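Local coordinates for protein myosin-I heavy chain (Dictyostelium discoideum, PDB 5EJR) that moves along actin as a class VII myosin motor with ATPase activity, acting in early phagocytosis and adhesion, represented here by its C-terminal MyTH4-FERM tail, at residues S265-E270 with H494-S499; C422-I427 with K435-I440; K443-F448 with W459-I464; D472-M477 with Q487-D492. All blocks are in the same frame, centred on the assembly; numbering follows the deposited sequence.

Interaction 1 of 4, residues S265-E270 with H494-S499; sequences SKVVSE and HSSIAS. With EDO (1,2-ethanediol), chain E; EDO (1,2-ethanediol), chain D.
S269 and S495 meet hydroxyl to hydroxyl where two lobes of the FERM domain touch: 265-270 leaves an edge strand of the ubiquitin-like lobe, and 494-499 is the first part of the helix that ends the PTB/PH-like lobe. The two OG atoms, S269 OG and S495 OG, lie 2.7 Å apart in a hydrogen bond that either could donate, and S269 OG also bonds T271 OG1. Beside this bond, V267 CG1 packs 3.6 Å from S496 OG. A water gives its proton to V267 O (2.6 Å) and accepts one from S496 OG (2.7 Å), tying backbone to helix. E270 closes the far end. Its CB lies 3.4 Å from O2 of a 1,2-ethanediol molecule, probably a leftover of crystallisation. CG, placed between backbone N and carbonyl carbon (chi1 66°), turns toward the helix and comes 3.7 Å from S499 OG. From there the chain runs extended to CD, and E270 OE1 ends 3.3 Å from S499 OG, at most a weak bond, because the one proton of S499 OG has the diol oxygen within reach as well. F425 of the neighbouring sheet also packs on S496. The diol itself bridges both segments: its O2 is hydrogen-bonded to S499 OG and accepts the backbone N-H of E270 at 2.9 Å.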
loop_
_atom_site.group_PDB
_atom_site.type_symbol
_atom_site.label_atom_id
_atom_site.label_comp_id
_atom_site.label_asym_id
_atom_site.label_seq_id
_atom_site.Cartn_x
_atom_site.Cartn_y
_atom_site.Cartn_z
ATOM N N SER A 265 -5.195 -4.134 11.447
ATOM C CA SER A 265 -5.988 -3.180 10.697
ATOM C C SER A 265 -5.164 -1.922 10.804
ATOM O O SER A 265 -5.048 -1.324 11.881
ATOM C CB SER A 265 -7.379 -2.991 11.283
ATOM O OG SER A 265 -8.022 -1.979 10.527
ATOM N N LYS A 266 -4.469 -1.602 9.717
ATOM C CA LYS A 266 -3.571 -0.469 9.684
ATOM C C LYS A 266 -4.029 0.524 8.614
ATOM O O LYS A 266 -4.359 0.112 7.515
ATOM C CB LYS A 266 -2.151 -0.994 9.411
ATOM C CG LYS A 266 -1.017 -0.004 9.698
ATOM C CD LYS A 266 0.356 -0.618 9.439
ATOM C CE LYS A 266 1.468 0.309 9.867
ATOM N NZ LYS A 266 2.768 -0.400 9.989
ATOM N N VAL A 267 -4.040 1.821 8.938
ATOM C CA VAL A 267 -4.431 2.900 8.025
ATOM C C VAL A 267 -3.448 2.900 6.826
ATOM O O VAL A 267 -2.251 2.764 7.032
ATOM C CB VAL A 267 -4.394 4.261 8.772
ATOM C CG1 VAL A 267 -4.459 5.439 7.798
ATOM C CG2 VAL A 267 -5.519 4.356 9.808
ATOM N N VAL A 268 -3.944 2.987 5.595
ATOM C CA VAL A 268 -3.040 3.033 4.452
ATOM C C VAL A 268 -2.995 4.491 4.027
ATOM O O VAL A 268 -4.037 5.080 3.799
ATOM C CB VAL A 268 -3.479 2.102 3.286
ATOM C CG1 VAL A 268 -2.451 2.140 2.148
ATOM C CG2 VAL A 268 -3.665 0.676 3.771
ATOM N N SER A 269 -1.814 5.070 3.911
ATOM C CA SER A 269 -1.705 6.476 3.518
ATOM C C SER A 269 -2.320 6.701 2.177
ATOM O O SER A 269 -2.044 5.940 1.256
ATOM C CB SER A 269 -0.244 6.920 3.476
ATOM O OG SER A 269 -0.187 8.286 3.091
ATOM N N GLU A 270 -3.135 7.741 2.048
ATOM C CA GLU A 270 -3.742 8.105 0.764
ATOM C C GLU A 270 -2.696 8.457 -0.323
ATOM O O GLU A 270 -3.025 8.422 -1.514
ATOM C CB GLU A 270 -4.750 9.261 0.942
ATOM C CG GLU A 270 -4.147 10.587 1.369
ATOM C CD GLU A 270 -5.110 11.746 1.229
ATOM O OE1 GLU A 270 -5.944 11.945 2.143
ATOM O OE2 GLU A 270 -5.059 12.433 0.184
ATOM N N HIS A 494 4.599 8.189 9.592
ATOM C CA HIS A 494 4.573 9.612 9.224
ATOM C C HIS A 494 3.600 9.926 8.100
ATOM O O HIS A 494 2.910 10.925 8.162
ATOM C CB HIS A 494 5.979 10.150 8.848
ATOM C CG HIS A 494 6.671 9.344 7.800
ATOM N ND1 HIS A 494 6.555 9.657 6.460
ATOM C CD2 HIS A 494 7.481 8.268 7.936
ATOM C CE1 HIS A 494 7.317 8.773 5.826
ATOM N NE2 HIS A 494 7.878 7.904 6.679
ATOM N N SER A 495 3.548 9.088 7.082
ATOM C CA SER A 495 2.705 9.382 5.926
ATOM C C SER A 495 1.171 9.411 6.241
ATOM O O SER A 495 0.468 10.369 5.882
ATOM C CB SER A 495 3.031 8.436 4.776
ATOM O OG SER A 495 2.362 8.927 3.624
ATOM N N SER A 496 0.676 8.385 6.914
ATOM C CA SER A 496 -0.735 8.325 7.338
ATOM C C SER A 496 -1.013 9.403 8.385
ATOM O O SER A 496 -2.065 10.041 8.348
ATOM C CB SER A 496 -1.034 6.962 7.949
ATOM O OG SER A 496 -1.008 5.973 6.943
ATOM N N ILE A 497 -0.091 9.605 9.322
ATOM C CA ILE A 497 -0.290 10.623 10.373
ATOM C C ILE A 497 -0.394 12.008 9.774
ATOM O O ILE A 497 -1.271 12.762 10.173
ATOM C CB ILE A 497 0.789 10.565 11.488
ATOM C CG1 ILE A 497 0.676 9.250 12.259
ATOM C CG2 ILE A 497 0.626 11.769 12.451
ATOM C CD1 ILE A 497 1.872 8.931 13.105
ATOM N N ALA A 498 0.488 12.344 8.792
ATOM C CA ALA A 498 0.430 13.669 8.148
ATOM C C ALA A 498 -0.919 13.877 7.431
ATOM O O ALA A 498 -1.505 14.936 7.534
ATOM C CB ALA A 498 1.574 13.809 7.149
ATOM N N SER A 499 -1.412 12.866 6.713
ATOM C CA SER A 499 -2.683 12.976 6.000
ATOM C C SER A 499 -3.878 13.203 6.994
ATOM O O SER A 499 -4.695 14.102 6.785
ATOM C CB SER A 499 -2.896 11.732 5.131
ATOM O OG SER A 499 -4.272 11.426 4.968
HETATM C C1 EDO E . -6.241 8.532 5.962
HETATM O O1 EDO E . -7.061 7.559 5.304
HETATM C C2 EDO E . -4.721 8.282 5.623
HETATM O O2 EDO E . -4.479 8.807 4.325
HETATM C C1 EDO D . 5.023 12.785 6.180
HETATM O O1 EDO D . 5.318 11.824 5.180
HETATM C C2 EDO D . 5.269 14.207 5.635
HETATM O O2 EDO D . 4.450 14.449 4.500
HETATM O O HOH W 1 -0.133 3.729 8.257
#

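Interaction 2 of 4, residues C422-I427 with K435-I440; sequences CTLFNI and KAWLAI
L424 puts its CD1 methyl over one face of the W437 indole, 4.3 Å from the centroid of the six-membered ring, a CH-pi contact within this antiparallel hairpin of the PTB/PH-like FERM lobe. With CG beside the backbone N (chi1 -49°), L424 sends its other methyl, CD2, onto A439 CB at 3.7 Å. On the same face N426 lies side by side with W437 and points the same way, its amide turned 34° from the ring plane. N426 ND2 sits at the indole edge, 3.3 Å from W437 NE1; both are donors, so they do not bond. The other face is mostly apolar, with T423 at its end. Here the F425 ring and L438 cross obliquely, CD2 to CD2 at 4.0 Å, while F425 CE2 touches I440 CD1. I427 meets L438 at about a right angle, CG2 against CB at 3.7 Å. Hydrogen-bonded pairs T423-I440, F425-L438 and I427-A436 carry two backbone bonds each. Strand 423-428 is the outermost of its four-stranded sheet, and 435-440 pairs on its other side with 444-448, through backbone bonds of W437 with F448 and A439 with S446. The F425 and I440 face is covered by helix 494-505, through S496, I497 and V500.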
loop_
_atom_site.group_PDB
_atom_site.type_symbol
_atom_site.label_atom_id
_atom_site.label_comp_id
_atom_site.label_asym_id
_atom_site.label_seq_id
_atom_site.Cartn_x
_atom_site.Cartn_y
_atom_site.Cartn_z
ATOM N N CYS A 422 -12.101 9.142 16.454
ATOM C CA CYS A 422 -10.629 9.240 16.497
ATOM C C CYS A 422 -9.994 8.291 15.520
ATOM O O CYS A 422 -10.435 7.137 15.444
ATOM C CB CYS A 422 -10.121 8.916 17.905
ATOM S SG CYS A 422 -10.460 10.177 19.139
ATOM N N THR A 423 -8.895 8.717 14.857
ATOM C CA THR A 423 -8.046 7.809 14.080
ATOM C C THR A 423 -6.894 7.445 15.048
ATOM O O THR A 423 -6.247 8.337 15.610
ATOM C CB THR A 423 -7.596 8.386 12.723
ATOM O OG1 THR A 423 -8.739 8.608 11.908
ATOM C CG2 THR A 423 -6.659 7.437 11.956
ATOM N N LEU A 424 -6.665 6.141 15.265
ATOM C CA LEU A 424 -5.651 5.662 16.223
ATOM C C LEU A 424 -4.389 5.131 15.579
ATOM O O LEU A 424 -4.447 4.462 14.559
ATOM C CB LEU A 424 -6.241 4.600 17.187
ATOM C CG LEU A 424 -7.570 4.926 17.876
ATOM C CD1 LEU A 424 -8.142 3.685 18.572
ATOM C CD2 LEU A 424 -7.421 6.023 18.863
ATOM N N PHE A 425 -3.239 5.469 16.157
ATOM C CA PHE A 425 -1.946 4.995 15.662
ATOM C C PHE A 425 -1.177 4.422 16.852
ATOM O O PHE A 425 -1.126 5.060 17.897
ATOM C CB PHE A 425 -1.125 6.171 15.055
ATOM C CG PHE A 425 -1.746 6.827 13.843
ATOM C CD1 PHE A 425 -1.567 6.289 12.573
ATOM C CD2 PHE A 425 -2.547 7.957 13.978
ATOM C CE1 PHE A 425 -2.163 6.879 11.455
ATOM C CE2 PHE A 425 -3.128 8.557 12.860
ATOM C CZ PHE A 425 -2.947 8.009 11.608
ATOM N N ASN A 426 -0.569 3.245 16.710
ATOM C CA ASN A 426 0.260 2.682 17.797
ATOM C C ASN A 426 1.553 3.461 17.927
ATOM O O ASN A 426 2.262 3.628 16.940
ATOM C CB ASN A 426 0.573 1.192 17.564
ATOM C CG ASN A 426 -0.640 0.300 17.474
ATOM O OD1 ASN A 426 -0.747 -0.549 16.593
ATOM N ND2 ASN A 426 -1.591 0.486 18.364
ATOM N N ILE A 427 1.833 3.990 19.123
ATOM C CA ILE A 427 3.071 4.740 19.378
ATOM C C ILE A 427 3.856 4.130 20.529
ATOM O O ILE A 427 3.266 3.509 21.418
ATOM C CB ILE A 427 2.883 6.276 19.573
ATOM C CG1 ILE A 427 1.959 6.600 20.771
ATOM C CG2 ILE A 427 2.436 6.972 18.288
ATOM C CD1 ILE A 427 2.642 7.279 21.837
ATOM N N LYS A 435 3.698 1.518 25.523
ATOM C CA LYS A 435 3.004 1.201 24.273
ATOM C C LYS A 435 1.634 1.915 24.382
ATOM O O LYS A 435 0.788 1.492 25.177
ATOM C CB LYS A 435 2.850 -0.319 24.121
ATOM C CG LYS A 435 2.945 -0.829 22.686
ATOM C CD LYS A 435 3.509 -2.263 22.619
ATOM C CE LYS A 435 2.465 -3.360 22.692
ATOM N NZ LYS A 435 1.678 -3.493 21.433
ATOM N N ALA A 436 1.478 3.071 23.685
ATOM C CA ALA A 436 0.260 3.888 23.758
ATOM C C ALA A 436 -0.426 4.113 22.390
ATOM O O ALA A 436 0.068 3.638 21.364
ATOM C CB ALA A 436 0.588 5.215 24.415
ATOM N N TRP A 437 -1.577 4.829 22.389
ATOM C CA TRP A 437 -2.323 5.165 21.175
ATOM C C TRP A 437 -2.298 6.651 20.929
ATOM O O TRP A 437 -2.722 7.423 21.792
ATOM C CB TRP A 437 -3.799 4.748 21.281
ATOM C CG TRP A 437 -4.082 3.282 21.187
ATOM C CD1 TRP A 437 -3.286 2.321 20.637
ATOM C CD2 TRP A 437 -5.284 2.622 21.600
ATOM N NE1 TRP A 437 -3.912 1.100 20.694
ATOM C CE2 TRP A 437 -5.143 1.254 21.278
ATOM C CE3 TRP A 437 -6.464 3.052 22.236
ATOM C CZ2 TRP A 437 -6.136 0.307 21.574
ATOM C CZ3 TRP A 437 -7.458 2.119 22.506
ATOM C CH2 TRP A 437 -7.287 0.763 22.187
ATOM N N LEU A 438 -1.834 7.056 19.734
ATOM C CA LEU A 438 -1.891 8.455 19.326
ATOM C C LEU A 438 -3.282 8.576 18.722
ATOM O O LEU A 438 -3.606 7.810 17.816
ATOM C CB LEU A 438 -0.819 8.773 18.260
ATOM C CG LEU A 438 -0.901 10.141 17.604
ATOM C CD1 LEU A 438 -0.379 11.212 18.530
ATOM C CD2 LEU A 438 -0.126 10.156 16.289
ATOM N N ALA A 439 -4.122 9.458 19.266
ATOM C CA ALA A 439 -5.476 9.637 18.748
ATOM C C ALA A 439 -5.602 11.008 18.093
ATOM O O ALA A 439 -5.241 12.013 18.708
ATOM C CB ALA A 439 -6.489 9.505 19.881
ATOM N N ILE A 440 -6.091 11.056 16.844
ATOM C CA ILE A 440 -6.296 12.338 16.148
ATOM C C ILE A 440 -7.744 12.400 15.763
ATOM O O ILE A 440 -8.255 11.451 15.162
ATOM C CB ILE A 440 -5.344 12.538 14.931
ATOM C CG1 ILE A 440 -3.845 12.367 15.375
ATOM C CG2 ILE A 440 -5.570 13.914 14.267
ATOM C CD1 ILE A 440 -2.804 12.280 14.199
#

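Interaction 3 of 4, residues K443-F448 with W459-I464; sequences KGVSIF and WTFQSI
F461, its CG beside the backbone N (chi1 -71°) and its ring rotated to chi2 -55°, lays one face flat over the backbone of G444. G444 CA, which carries no side chain, stands over the centre of the ring, 3.5 Å from the centroid, a close CH-pi contact. W459 takes a similar first torsion (chi1 -59°), which carries its indole along the sheet face past V445 so that I447 CG1 meets the ring edge, in its plane, 3.9 Å from CZ3. These groups hang on the end of a hairpin in the PTB/PH-like lobe. The hydrogen-bonded pair V445-W459 has both bonds, V445 N to W459 O and W459 N to V445 O, each 2.9 Å long. Beyond it, G444 and T460 form a non-hydrogen-bonded pair, and F461 N reaches K443 O at 3.3 Å. K443 O also accepts from a water at 2.6 Å, and the same water donates to Q462 OE1 at 2.8 Å. Segment 459-464 then bends away in a type I turn from F461 to I464. T460 starts the bend with an ST motif, its OG1 accepting from S463 N, while S463 OG returns a bond to T460 O. The turn brings I464 CD1 to V445 CG2, 4.0 Å away, the two side chains at about a right angle. Around the contact, strand 435-440 flanks 444-448 with L438 against V445. Helix 494-505 packs here too: Y501 meets the F461 ring edge-to-face and touches V445 and I464, while Y504 packs on F461.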
loop_
_atom_site.group_PDB
_atom_site.type_symbol
_atom_site.label_atom_id
_atom_site.label_comp_id
_atom_site.label_asym_id
_atom_site.label_seq_id
_atom_site.Cartn_x
_atom_site.Cartn_y
_atom_site.Cartn_z
ATOM N N LYS A 443 -10.997 17.649 17.221
ATOM C CA LYS A 443 -10.568 18.554 18.310
ATOM C C LYS A 443 -9.040 18.706 18.430
ATOM O O LYS A 443 -8.547 19.777 18.793
ATOM C CB LYS A 443 -11.118 18.060 19.644
ATOM C CG LYS A 443 -12.636 18.060 19.710
ATOM C CD LYS A 443 -13.116 17.725 21.121
ATOM C CE LYS A 443 -14.622 17.757 21.267
ATOM N NZ LYS A 443 -15.157 19.137 21.151
ATOM N N GLY A 444 -8.308 17.636 18.177
ATOM C CA GLY A 444 -6.855 17.702 18.255
ATOM C C GLY A 444 -6.189 16.361 18.357
ATOM O O GLY A 444 -6.683 15.371 17.804
ATOM N N VAL A 445 -5.067 16.341 19.084
ATOM C CA VAL A 445 -4.196 15.189 19.278
ATOM C C VAL A 445 -4.258 14.746 20.727
ATOM O O VAL A 445 -4.127 15.577 21.632
ATOM C CB VAL A 445 -2.737 15.550 18.866
ATOM C CG1 VAL A 445 -1.789 14.391 19.117
ATOM C CG2 VAL A 445 -2.660 16.007 17.409
ATOM N N SER A 446 -4.426 13.444 20.945
ATOM C CA SER A 446 -4.439 12.866 22.289
ATOM C C SER A 446 -3.523 11.654 22.351
ATOM O O SER A 446 -3.203 11.041 21.331
ATOM C CB SER A 446 -5.842 12.381 22.663
ATOM O OG SER A 446 -6.870 13.328 22.428
ATOM N N ILE A 447 -3.163 11.265 23.581
ATOM C CA ILE A 447 -2.469 10.028 23.871
ATOM C C ILE A 447 -3.420 9.271 24.802
ATOM O O ILE A 447 -3.870 9.838 25.797
ATOM C CB ILE A 447 -1.043 10.227 24.457
ATOM C CG1 ILE A 447 -0.113 10.954 23.456
ATOM C CG2 ILE A 447 -0.427 8.888 24.927
ATOM C CD1 ILE A 447 0.169 10.187 22.069
ATOM N N PHE A 448 -3.752 8.030 24.448
ATOM C CA PHE A 448 -4.629 7.167 25.219
ATOM C C PHE A 448 -3.900 5.898 25.644
ATOM O O PHE A 448 -3.140 5.313 24.859
ATOM C CB PHE A 448 -5.853 6.746 24.384
ATOM C CG PHE A 448 -6.997 7.731 24.293
ATOM C CD1 PHE A 448 -7.013 8.715 23.310
ATOM C CD2 PHE A 448 -8.096 7.626 25.141
ATOM C CE1 PHE A 448 -8.101 9.596 23.191
ATOM C CE2 PHE A 448 -9.181 8.507 25.023
ATOM C CZ PHE A 448 -9.181 9.483 24.043
ATOM N N TRP A 459 -3.998 17.914 23.264
ATOM C CA TRP A 459 -3.560 19.168 22.693
ATOM C C TRP A 459 -4.534 19.541 21.579
ATOM O O TRP A 459 -4.685 18.788 20.611
ATOM C CB TRP A 459 -2.138 19.013 22.104
ATOM C CG TRP A 459 -1.076 18.573 23.076
ATOM C CD1 TRP A 459 -0.331 19.378 23.885
ATOM C CD2 TRP A 459 -0.610 17.232 23.303
ATOM N NE1 TRP A 459 0.582 18.625 24.596
ATOM C CE2 TRP A 459 0.421 17.303 24.270
ATOM C CE3 TRP A 459 -0.934 15.981 22.758
ATOM C CZ2 TRP A 459 1.115 16.171 24.712
ATOM C CZ3 TRP A 459 -0.247 14.856 23.198
ATOM C CH2 TRP A 459 0.781 14.961 24.147
ATOM N N THR A 460 -5.187 20.703 21.701
ATOM C CA THR A 460 -6.101 21.188 20.667
ATOM C C THR A 460 -5.288 21.573 19.443
ATOM O O THR A 460 -4.096 21.867 19.574
ATOM C CB THR A 460 -6.899 22.410 21.159
ATOM O OG1 THR A 460 -5.994 23.476 21.412
ATOM C CG2 THR A 460 -7.733 22.125 22.382
ATOM N N PHE A 461 -5.921 21.634 18.272
ATOM C CA PHE A 461 -5.231 22.077 17.072
ATOM C C PHE A 461 -4.762 23.532 17.178
ATOM O O PHE A 461 -3.692 23.866 16.654
ATOM C CB PHE A 461 -6.099 21.869 15.833
ATOM C CG PHE A 461 -6.265 20.414 15.454
ATOM C CD1 PHE A 461 -5.152 19.603 15.230
ATOM C CD2 PHE A 461 -7.528 19.865 15.282
ATOM C CE1 PHE A 461 -5.305 18.259 14.853
ATOM C CE2 PHE A 461 -7.679 18.533 14.893
ATOM C CZ PHE A 461 -6.570 17.739 14.680
ATOM N N GLN A 462 -5.544 24.382 17.894
ATOM C CA GLN A 462 -5.259 25.815 18.119
ATOM C C GLN A 462 -3.919 25.981 18.830
ATOM O O GLN A 462 -3.157 26.885 18.506
ATOM C CB GLN A 462 -6.376 26.473 18.973
ATOM C CG GLN A 462 -7.770 26.522 18.313
ATOM C CD GLN A 462 -8.356 25.150 18.003
ATOM O OE1 GLN A 462 -8.463 24.273 18.872
ATOM N NE2 GLN A 462 -8.671 24.911 16.732
ATOM N N SER A 463 -3.643 25.084 19.788
ATOM C CA SER A 463 -2.449 25.060 20.613
ATOM C C SER A 463 -1.198 24.450 19.935
ATOM O O SER A 463 -0.143 24.394 20.570
ATOM C CB SER A 463 -2.743 24.341 21.920
ATOM O OG SER A 463 -2.666 22.937 21.755
ATOM N N ILE A 464 -1.312 23.997 18.670
ATOM C CA ILE A 464 -0.196 23.402 17.925
ATOM C C ILE A 464 0.105 24.316 16.754
ATOM O O ILE A 464 -0.740 24.472 15.869
ATOM C CB ILE A 464 -0.461 21.927 17.478
ATOM C CG1 ILE A 464 -0.719 21.002 18.675
ATOM C CG2 ILE A 464 0.699 21.412 16.611
ATOM C CD1 ILE A 464 -1.650 19.750 18.380
HETATM O O HOH W 2 -9.959 21.966 19.114
#

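Interaction 4 of 4, residues D472-M477 with Q487-D492; sequences DTFCIM and QTFTTD
F474 and F489 lie opposite each other as a hydrogen-bonded pair in the last antiparallel hairpin of the PTB/PH-like lobe, which leads into its closing helix. Backbone bonds come first: F474 N to F489 O is 2.9 Å and F489 N to F474 O is 2.8 Å. The next such pair repeats this, with I476 N to Q487 O at 2.8 Å and Q487 N to I476 O at 3.0 Å. Where the strands end, T491 N binds D472 O at 2.9 Å, but the donor stands 54° out of the carbonyl plane and so misses the lone pairs. CA-H groups of T473, C475, T488 and T490 add weak contacts to opposing carbonyls. Among apolar contacts, the two phenylalanines lie side by side, pointing the same way, their planes 31° apart. F474, with CG opposite its backbone N (chi1 167°), brings CD2 to 3.6 Å from F489 CD2. I476 CG1 reaches the edge of the F489 ring, 4.0 Å from CE2. On the other face T473 and T488 touch by methyl groups. Side-chain hydroxyls bond to residues just outside the two segments: T473 OG1 to T470 OG1, T491 OG1 to E493 N. Strand 466-469 flanks 473-477, with F469 and V467 against F474, and I427 of strand 423-428 packs on F489 and T491. W459 of strand 455-460 abuts I476 and Q487.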
loop_
_atom_site.group_PDB
_atom_site.type_symbol
_atom_site.label_atom_id
_atom_site.label_comp_id
_atom_site.label_asym_id
_atom_site.label_seq_id
_atom_site.Cartn_x
_atom_site.Cartn_y
_atom_site.Cartn_z
ATOM N N ASP A 472 11.134 7.757 11.950
ATOM C CA ASP A 472 10.655 7.016 13.115
ATOM C C ASP A 472 9.929 7.895 14.174
ATOM O O ASP A 472 9.660 7.408 15.287
ATOM C CB ASP A 472 11.816 6.203 13.745
ATOM C CG ASP A 472 12.949 7.024 14.336
ATOM O OD1 ASP A 472 12.922 8.273 14.200
ATOM O OD2 ASP A 472 13.869 6.419 14.934
ATOM N N THR A 473 9.618 9.179 13.855
ATOM C CA THR A 473 8.911 10.018 14.834
ATOM C C THR A 473 7.879 10.949 14.231
ATOM O O THR A 473 7.977 11.335 13.069
ATOM C CB THR A 473 9.855 10.883 15.715
ATOM O OG1 THR A 473 10.470 11.882 14.903
ATOM C CG2 THR A 473 10.904 10.082 16.504
ATOM N N PHE A 474 6.922 11.357 15.071
ATOM C CA PHE A 474 5.945 12.401 14.801
ATOM C C PHE A 474 6.164 13.446 15.900
ATOM O O PHE A 474 6.310 13.096 17.068
ATOM C CB PHE A 474 4.505 11.848 14.749
ATOM C CG PHE A 474 3.383 12.859 14.790
ATOM C CD1 PHE A 474 3.358 13.935 13.915
ATOM C CD2 PHE A 474 2.331 12.713 15.684
ATOM C CE1 PHE A 474 2.308 14.859 13.945
ATOM C CE2 PHE A 474 1.288 13.639 15.714
ATOM C CZ PHE A 474 1.272 14.692 14.833
ATOM N N CYS A 475 6.231 14.725 15.517
ATOM C CA CYS A 475 6.492 15.824 16.441
ATOM C C CYS A 475 5.466 16.954 16.302
ATOM O O CYS A 475 5.183 17.367 15.182
ATOM C CB CYS A 475 7.916 16.342 16.238
ATOM S SG CYS A 475 8.334 17.769 17.265
ATOM N N ILE A 476 4.939 17.472 17.433
ATOM C CA ILE A 476 3.981 18.603 17.472
ATOM C C ILE A 476 4.631 19.781 18.214
ATOM O O ILE A 476 5.163 19.591 19.297
ATOM C CB ILE A 476 2.538 18.271 18.013
ATOM C CG1 ILE A 476 2.544 17.746 19.457
ATOM C CG2 ILE A 476 1.794 17.291 17.078
ATOM C CD1 ILE A 476 1.121 17.727 20.130
ATOM N N MET A 477 4.622 20.975 17.616
ATOM C CA MET A 477 5.167 22.164 18.279
ATOM C C MET A 477 3.988 22.874 18.974
ATOM O O MET A 477 3.056 23.331 18.307
ATOM C CB MET A 477 5.944 23.074 17.286
ATOM C CG MET A 477 6.724 24.229 17.958
ATOM S SD MET A 477 7.602 23.790 19.492
ATOM C CE MET A 477 9.251 23.524 18.882
ATOM N N GLN A 487 6.688 18.162 21.445
ATOM C CA GLN A 487 6.207 16.847 21.901
ATOM C C GLN A 487 6.431 15.847 20.791
ATOM O O GLN A 487 5.907 16.033 19.691
ATOM C CB GLN A 487 4.715 16.869 22.311
ATOM C CG GLN A 487 4.363 17.879 23.407
ATOM C CD GLN A 487 4.752 17.423 24.788
ATOM O OE1 GLN A 487 5.177 16.270 25.022
ATOM N NE2 GLN A 487 4.583 18.321 25.742
ATOM N N THR A 488 7.165 14.772 21.096
ATOM C CA THR A 488 7.592 13.754 20.138
ATOM C C THR A 488 7.056 12.355 20.464
ATOM O O THR A 488 7.041 11.956 21.628
ATOM C CB THR A 488 9.132 13.801 20.050
ATOM O OG1 THR A 488 9.507 15.131 19.692
ATOM C CG2 THR A 488 9.712 12.823 19.039
ATOM N N PHE A 489 6.662 11.604 19.417
ATOM C CA PHE A 489 6.098 10.258 19.555
ATOM C C PHE A 489 6.769 9.316 18.577
ATOM O O PHE A 489 6.949 9.662 17.407
ATOM C CB PHE A 489 4.576 10.286 19.308
ATOM C CG PHE A 489 3.858 11.509 19.833
ATOM C CD1 PHE A 489 3.382 11.549 21.136
ATOM C CD2 PHE A 489 3.661 12.623 19.025
ATOM C CE1 PHE A 489 2.703 12.678 21.614
ATOM C CE2 PHE A 489 2.991 13.754 19.505
ATOM C CZ PHE A 489 2.505 13.768 20.791
ATOM N N THR A 490 7.154 8.133 19.050
ATOM C CA THR A 490 7.852 7.143 18.226
ATOM C C THR A 490 6.860 6.354 17.428
ATOM O O THR A 490 5.985 5.708 18.004
ATOM C CB THR A 490 8.811 6.298 19.100
ATOM O OG1 THR A 490 9.770 7.183 19.692
ATOM C CG2 THR A 490 9.508 5.179 18.327
ATOM N N THR A 491 7.000 6.414 16.083
ATOM C CA THR A 491 6.129 5.774 15.095
ATOM C C THR A 491 6.734 5.912 13.710
ATOM O O THR A 491 7.252 6.987 13.378
ATOM C CB THR A 491 4.690 6.417 15.089
ATOM O OG1 THR A 491 3.990 6.000 13.920
ATOM C CG2 THR A 491 4.694 7.956 15.123
ATOM N N ASP A 492 6.553 4.885 12.859
ATOM C CA ASP A 492 7.017 4.953 11.469
ATOM C C ASP A 492 5.874 5.354 10.521
ATOM O O ASP A 492 6.053 5.321 9.304
ATOM C CB ASP A 492 7.600 3.594 11.033
ATOM C CG ASP A 492 6.603 2.434 11.058
ATOM O OD1 ASP A 492 5.496 2.602 11.634
ATOM O OD2 ASP A 492 6.935 1.354 10.512
#

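In the fold
Interactions 2, 3 and 4 follow one another as three hairpins of the PTB/PH-like lobe, inside the loop that interaction 1 closes. Interactions 2 and 3, centres about 12 Å apart, share a four-stranded sheet through strands 435-440 and 444-448. Interaction 4, in the second sheet, is about 12 Å from interaction 2 and 14 Å from interaction 3 between centres; interaction 1 lies about 12, 14 and 18 Å from interactions 2, 4 and 3. The sheets pack face to face through I427 and L438 against F474 and F489, and W459 against I476. Helix 494-505 inserts I497 between F425 and T491, while its serines S495, S496 and S499 meet the ubiquitin-like lobe, serving both core and interface.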